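PDB 1VK9: DUF1893 domain-containing protein, which is of unknown function but has a cytidine deaminase-like fold and binds zinc ions in the crystal. Local coordinates for residues K69-K73 / A74-F78; K90-K94 / P95-L99. One frame throughout, in Å; residues are numbered along the deposited sequence.

Contact 1: K69-K73 / A74-F78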
ATOM      1  N   LYS A  69      -7.495  -1.804  -1.226  1.00 38.05           N
ATOM      2  CA  LYS A  69      -8.806  -1.840  -0.565  1.00 37.02           C
ATOM      3  C   LYS A  69      -8.666  -1.438   0.926  1.00 37.83           C
ATOM      4  O   LYS A  69      -9.485  -0.693   1.478  1.00 39.86           O
ATOM      5  CB  LYS A  69      -9.351  -3.268  -0.664  1.00 35.08           C
ATOM      6  CG  LYS A  69     -10.786  -3.449  -1.088  1.00 39.36           C
ATOM      7  CD  LYS A  69     -11.091  -4.958  -1.061  1.00 46.95           C
ATOM      8  CE  LYS A  69     -12.364  -5.319  -1.783  1.00 47.78           C
ATOM      9  NZ  LYS A  69     -13.455  -5.369  -0.780  1.00 52.96           N
HETATM   10  N   MSE A  70      -7.611  -1.929   1.568  1.00 35.31           N
HETATM   11  CA  MSE A  70      -7.474  -1.817   2.998  1.00 34.17           C
HETATM   12  C   MSE A  70      -6.001  -1.620   3.332  1.00 33.47           C
HETATM   13  O   MSE A  70      -5.206  -2.553   3.215  1.00 34.66           O
HETATM   14  CB  MSE A  70      -8.014  -3.101   3.644  1.00 35.06           C
HETATM   15  CG  MSE A  70      -7.935  -3.149   5.176  1.00 40.89           C
HETATM   16 SE   MSE A  70      -9.025  -1.745   6.072  1.00 58.61          SE
HETATM   17  CE  MSE A  70     -10.969  -2.357   5.667  1.00 56.44           C
ATOM     18  N   VAL A  71      -5.624  -0.407   3.727  1.00 30.45           N
ATOM     19  CA  VAL A  71      -4.219  -0.136   3.976  1.00 30.08           C
ATOM     20  C   VAL A  71      -3.941   0.021   5.468  1.00 31.88           C
ATOM     21  O   VAL A  71      -4.315   1.032   6.094  1.00 32.99           O
ATOM     22  CB  VAL A  71      -3.701   1.050   3.134  1.00 29.71           C
ATOM     23  CG1 VAL A  71      -2.266   1.393   3.489  1.00 29.52           C
ATOM     24  CG2 VAL A  71      -3.739   0.690   1.683  1.00 30.55           C
ATOM     25  N   GLY A  72      -3.307  -1.001   6.038  1.00 31.78           N
ATOM     26  CA  GLY A  72      -2.874  -0.952   7.423  1.00 33.66           C
ATOM     27  C   GLY A  72      -1.390  -0.649   7.481  1.00 34.27           C
ATOM     28  O   GLY A  72      -0.750  -0.473   6.442  1.00 36.00           O
ATOM     29  N   LYS A  73      -0.835  -0.600   8.685  1.00 32.59           N
ATOM     30  CA  LYS A  73       0.603  -0.374   8.849  1.00 31.86           C
ATOM     31  C   LYS A  73       1.470  -1.397   8.093  1.00 32.30           C
ATOM     32  O   LYS A  73       2.496  -1.043   7.479  1.00 30.02           O
ATOM     33  CB  LYS A  73       0.965  -0.395  10.320  1.00 29.70           C
ATOM     34  CG  LYS A  73       2.000   0.582  10.696  1.00 26.75           C
ATOM     35  CD  LYS A  73       2.317   0.431  12.161  1.00 28.58           C
ATOM     36  CE  LYS A  73       3.606   1.096  12.451  1.00 20.16           C
ATOM     37  NZ  LYS A  73       3.570   1.709  13.759  1.00 33.69           N
ATOM     38  N   ALA A  74       1.058  -2.662   8.146  1.00 32.59           N
ATOM     39  CA  ALA A  74       1.800  -3.699   7.455  1.00 33.65           C
ATOM     40  C   ALA A  74       1.916  -3.379   5.955  1.00 36.74           C
ATOM     41  O   ALA A  74       3.038  -3.269   5.469  1.00 41.25           O
ATOM     42  CB  ALA A  74       1.200  -5.026   7.693  1.00 32.54           C
ATOM     43  N   ALA A  75       0.790  -3.162   5.251  1.00 34.70           N
ATOM     44  CA  ALA A  75       0.795  -2.812   3.817  1.00 30.62           C
ATOM     45  C   ALA A  75       1.484  -1.486   3.543  1.00 31.44           C
ATOM     46  O   ALA A  75       2.211  -1.345   2.550  1.00 32.46           O
ATOM     47  CB  ALA A  75      -0.606  -2.783   3.259  1.00 28.05           C
ATOM     48  N   ALA A  76       1.257  -0.501   4.411  1.00 31.17           N
ATOM     49  CA  ALA A  76       1.924   0.794   4.258  1.00 30.02           C
ATOM     50  C   ALA A  76       3.449   0.609   4.178  1.00 31.39           C
ATOM     51  O   ALA A  76       4.099   1.201   3.322  1.00 33.30           O
ATOM     52  CB  ALA A  76       1.553   1.725   5.383  1.00 27.92           C
ATOM     53  N   SER A  77       4.001  -0.246   5.037  1.00 30.78           N
ATOM     54  CA  SER A  77       5.432  -0.500   5.059  1.00 30.50           C
ATOM     55  C   SER A  77       5.919  -1.067   3.734  1.00 31.57           C
ATOM     56  O   SER A  77       6.908  -0.586   3.160  1.00 32.42           O
ATOM     57  CB  SER A  77       5.803  -1.438   6.205  1.00 30.37           C
ATOM     58  OG  SER A  77       5.563  -0.819   7.455  1.00 30.78           O
ATOM     59  N   PHE A  78       5.234  -2.092   3.240  1.00 31.97           N
ATOM     60  CA  PHE A  78       5.608  -2.674   1.956  1.00 30.90           C
ATOM     61  C   PHE A  78       5.529  -1.613   0.852  1.00 30.69           C
ATOM     62  O   PHE A  78       6.499  -1.393   0.109  1.00 30.47           O
ATOM     63  CB  PHE A  78       4.718  -3.861   1.632  1.00 29.68           C
ATOM     64  CG  PHE A  78       5.115  -5.119   2.338  1.00 29.64           C
ATOM     65  CD1 PHE A  78       6.145  -5.909   1.852  1.00 30.20           C
ATOM     66  CD2 PHE A  78       4.463  -5.518   3.480  1.00 24.68           C
ATOM     67  CE1 PHE A  78       6.515  -7.062   2.506  1.00 26.39           C
ATOM     68  CE2 PHE A  78       4.827  -6.678   4.129  1.00 26.63           C
ATOM     69  CZ  PHE A  78       5.856  -7.443   3.646  1.00 26.91           C
TER
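The flat peptide carbonyl of K73 accepts two bonds at its oxygen from S77, four residues further along the helix, whose N and OG approach from opposite sides of the carbonyl plane. S77 N donates to K73 O over 3.0 Å, tilted 26° from that plane, and S77 OG donates to K73 O over 3.1 Å, tilted 32°. The hydroxyl gets there because OG stands beside its own backbone N (chi1 -66°), which folds it back toward the preceding turn. A buried serine side chain thus finds an acceptor inside its own helix.

One residue earlier, the first helical bond is nearly straight: A76 N donates to G72 O at 2.9 Å, with G72 as N-cap. The methyl of A76 lies close by, CB 3.4 Å from G72 O. V71 adds an apolar contact at the end of the strand. Its CG1, anti to the backbone N, reaches forward to A76 CB at 4.3 Å and more loosely to A75 CB, joining strand to helix across the turn at G72. At this same turn A74 N and A75 N hydrogen-bond to oxygens of an unidentified ligand, probably picked up from the crystallisation liquor.

Around this turn, K73 N bonds to E128, and K73 NZ extends to the carbonyls of L132 and M134. The turn lies mostly buried at the end of strand 70-71, flanked by A96 of helix 94-102, which touches V71 and A76, and by I140 of helix 137-145, which touches K73 and S77, while F78 further along packs on F55 of helix 49-57, edge-to-face.

Contact 2: K90-K94 / P95-L99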
ATOM      1  N   LYS A  90      -8.847   2.678  -0.330  1.00 31.07           N
ATOM      2  CA  LYS A  90     -10.291   2.810  -0.160  1.00 33.29           C
ATOM      3  C   LYS A  90     -10.598   2.996   1.334  1.00 31.84           C
ATOM      4  O   LYS A  90     -11.405   3.841   1.707  1.00 32.71           O
ATOM      5  CB  LYS A  90     -11.047   1.639  -0.785  1.00 34.39           C
ATOM      6  CG  LYS A  90     -12.548   1.690  -0.561  1.00 44.94           C
ATOM      7  CD  LYS A  90     -13.265   0.625  -1.369  1.00 58.51           C
ATOM      8  CE  LYS A  90     -14.715   0.531  -0.944  1.00 62.15           C
ATOM      9  NZ  LYS A  90     -15.562   0.300  -2.131  1.00 66.87           N
ATOM     10  N   VAL A  91      -9.923   2.218   2.175  1.00 30.53           N
ATOM     11  CA  VAL A  91      -9.924   2.420   3.617  1.00 29.22           C
ATOM     12  C   VAL A  91      -8.473   2.385   4.092  1.00 29.50           C
ATOM     13  O   VAL A  91      -7.725   1.478   3.714  1.00 31.13           O
ATOM     14  CB  VAL A  91     -10.662   1.282   4.380  1.00 27.98           C
ATOM     15  CG1 VAL A  91     -10.696   1.578   5.865  1.00 25.66           C
ATOM     16  CG2 VAL A  91     -12.031   1.100   3.893  1.00 26.89           C
ATOM     17  N   ILE A  92      -8.097   3.352   4.928  1.00 28.35           N
ATOM     18  CA  ILE A  92      -6.782   3.391   5.562  1.00 28.33           C
ATOM     19  C   ILE A  92      -6.914   3.429   7.082  1.00 29.09           C
ATOM     20  O   ILE A  92      -7.805   4.089   7.619  1.00 31.40           O
ATOM     21  CB  ILE A  92      -6.008   4.623   5.065  1.00 28.70           C
ATOM     22  CG1 ILE A  92      -4.541   4.545   5.448  1.00 28.39           C
ATOM     23  CG2 ILE A  92      -6.611   5.929   5.600  1.00 28.98           C
ATOM     24  CD1 ILE A  92      -3.660   5.464   4.606  1.00 32.96           C
ATOM     25  N   SER A  93      -6.033   2.731   7.788  1.00 28.86           N
ATOM     26  CA  SER A  93      -6.051   2.793   9.244  1.00 27.11           C
ATOM     27  C   SER A  93      -5.187   3.946   9.703  1.00 27.99           C
ATOM     28  O   SER A  93      -4.270   4.360   8.996  1.00 29.80           O
ATOM     29  CB  SER A  93      -5.561   1.491   9.856  1.00 26.10           C
ATOM     30  OG  SER A  93      -4.152   1.435   9.833  1.00 30.56           O
ATOM     31  N   LYS A  94      -5.484   4.460  10.892  1.00 28.41           N
ATOM     32  CA  LYS A  94      -4.761   5.577  11.479  1.00 29.49           C
ATOM     33  C   LYS A  94      -3.244   5.345  11.577  1.00 30.44           C
ATOM     34  O   LYS A  94      -2.497   6.260  11.277  1.00 32.15           O
ATOM     35  CB  LYS A  94      -5.349   5.933  12.846  1.00 30.68           C
ATOM     36  CG  LYS A  94      -5.007   7.321  13.350  1.00 35.26           C
ATOM     37  CD  LYS A  94      -5.830   7.643  14.587  1.00 54.87           C
ATOM     38  CE  LYS A  94      -4.954   7.800  15.826  1.00 67.12           C
ATOM     39  NZ  LYS A  94      -5.732   7.487  17.046  1.00 68.21           N
ATOM     40  N   PRO A  95      -2.781   4.168  12.018  1.00 29.61           N
ATOM     41  CA  PRO A  95      -1.352   3.881  12.025  1.00 29.03           C
ATOM     42  C   PRO A  95      -0.739   4.045  10.649  1.00 31.05           C
ATOM     43  O   PRO A  95       0.315   4.669  10.546  1.00 32.89           O
ATOM     44  CB  PRO A  95      -1.298   2.426  12.478  1.00 29.74           C
ATOM     45  CG  PRO A  95      -2.495   2.264  13.360  1.00 28.85           C
ATOM     46  CD  PRO A  95      -3.540   3.051  12.623  1.00 31.82           C
ATOM     47  N   ALA A  96      -1.400   3.534   9.614  1.00 32.10           N
ATOM     48  CA  ALA A  96      -0.886   3.649   8.257  1.00 31.70           C
ATOM     49  C   ALA A  96      -0.805   5.113   7.840  1.00 31.46           C
ATOM     50  O   ALA A  96       0.242   5.571   7.383  1.00 36.10           O
ATOM     51  CB  ALA A  96      -1.712   2.821   7.271  1.00 30.27           C
ATOM     52  N   LEU A  97      -1.873   5.861   8.049  1.00 28.47           N
ATOM     53  CA  LEU A  97      -1.886   7.265   7.665  1.00 28.83           C
ATOM     54  C   LEU A  97      -0.735   8.019   8.338  1.00 28.87           C
ATOM     55  O   LEU A  97      -0.047   8.823   7.703  1.00 29.18           O
ATOM     56  CB  LEU A  97      -3.254   7.891   8.004  1.00 28.48           C
ATOM     57  CG  LEU A  97      -3.570   9.374   7.760  1.00 31.96           C
ATOM     58  CD1 LEU A  97      -5.072   9.544   7.680  1.00 37.33           C
ATOM     59  CD2 LEU A  97      -3.035  10.273   8.883  1.00 26.99           C
ATOM     60  N   LYS A  98      -0.525   7.748   9.622  1.00 28.99           N
ATOM     61  CA  LYS A  98       0.479   8.452  10.421  1.00 30.43           C
ATOM     62  C   LYS A  98       1.851   8.188   9.830  1.00 32.68           C
ATOM     63  O   LYS A  98       2.690   9.098   9.748  1.00 34.22           O
ATOM     64  CB  LYS A  98       0.460   7.925  11.851  1.00 28.96           C
ATOM     65  CG  LYS A  98       0.020   8.895  12.876  1.00 35.02           C
ATOM     66  CD  LYS A  98      -1.374   8.586  13.367  1.00 41.04           C
ATOM     67  CE  LYS A  98      -1.431   8.572  14.884  1.00 50.92           C
ATOM     68  NZ  LYS A  98      -0.544   7.486  15.405  1.00 52.76           N
ATOM     69  N   LEU A  99       2.053   6.934   9.404  1.00 33.36           N
ATOM     70  CA  LEU A  99       3.328   6.452   8.890  1.00 33.18           C
ATOM     71  C   LEU A  99       3.657   7.103   7.568  1.00 34.36           C
ATOM     72  O   LEU A  99       4.773   7.595   7.371  1.00 36.25           O
ATOM     73  CB  LEU A  99       3.324   4.933   8.728  1.00 31.93           C
ATOM     74  CG  LEU A  99       4.663   4.260   8.413  1.00 28.63           C
ATOM     75  CD1 LEU A  99       5.696   4.475   9.509  1.00 19.38           C
ATOM     76  CD2 LEU A  99       4.399   2.782   8.242  1.00 32.80           C
TER
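S93 OG is shared between A96 N, which donates a weak capping bond over 3.5 Å, and the carboxylate of E128, its stronger partner. With chi1 at 80° the hydroxyl sits between the backbone N and the carbonyl carbon of its own residue, and this turns it toward the start of the helix, where it also lies 3.3 Å from P95 CD. P95, which has no N-H to offer, occupies the first turn, where a helix needs no such donor. S93 O takes the first regular helical bond, from L97 N at 3.0 Å, and K94 O the next, from K98 N.

On the inner side, I92 packs its CG1 against A96 CB at 3.8 Å, while its CD1 lies 4.2 Å from L97 CB. On the exposed side the lysine chains of K94 and K98 run past each other at a slant, with K94 CE 3.7 Å from K98 CE. Their ammonium groups are not in contact, K94 NZ being 5.4 Å from K98 NZ, and solvent on this side would probably screen them. The whole is an N-capped strand-to-helix turn of a beta-alpha-beta unit, formed by strand 86-93, helix 94-102 and the parallel strand 107-109.

Overall arrangement
Contact 1 closes before contact 2 opens along the chain, and helix 73-82 leads from one to strand 86-93 at the start of the other. The two strand-to-helix turns lie side by side, their centres about 8 Å apart, because strands 70-71 and 86-93 are parallel neighbours in the mixed sheet. Probable hydrogen bonds join V71 N to V91 O at 2.8 Å and V71 O to S93 N at 3.0 Å, and A96 packs against G72. E128 binds both K73 N and S93 OG, tying the two helix starts together. Successive beta-alpha-beta units thus bring two helix N-termini to the C-terminal ends of neighbouring parallel strands, near the unidentified ligand.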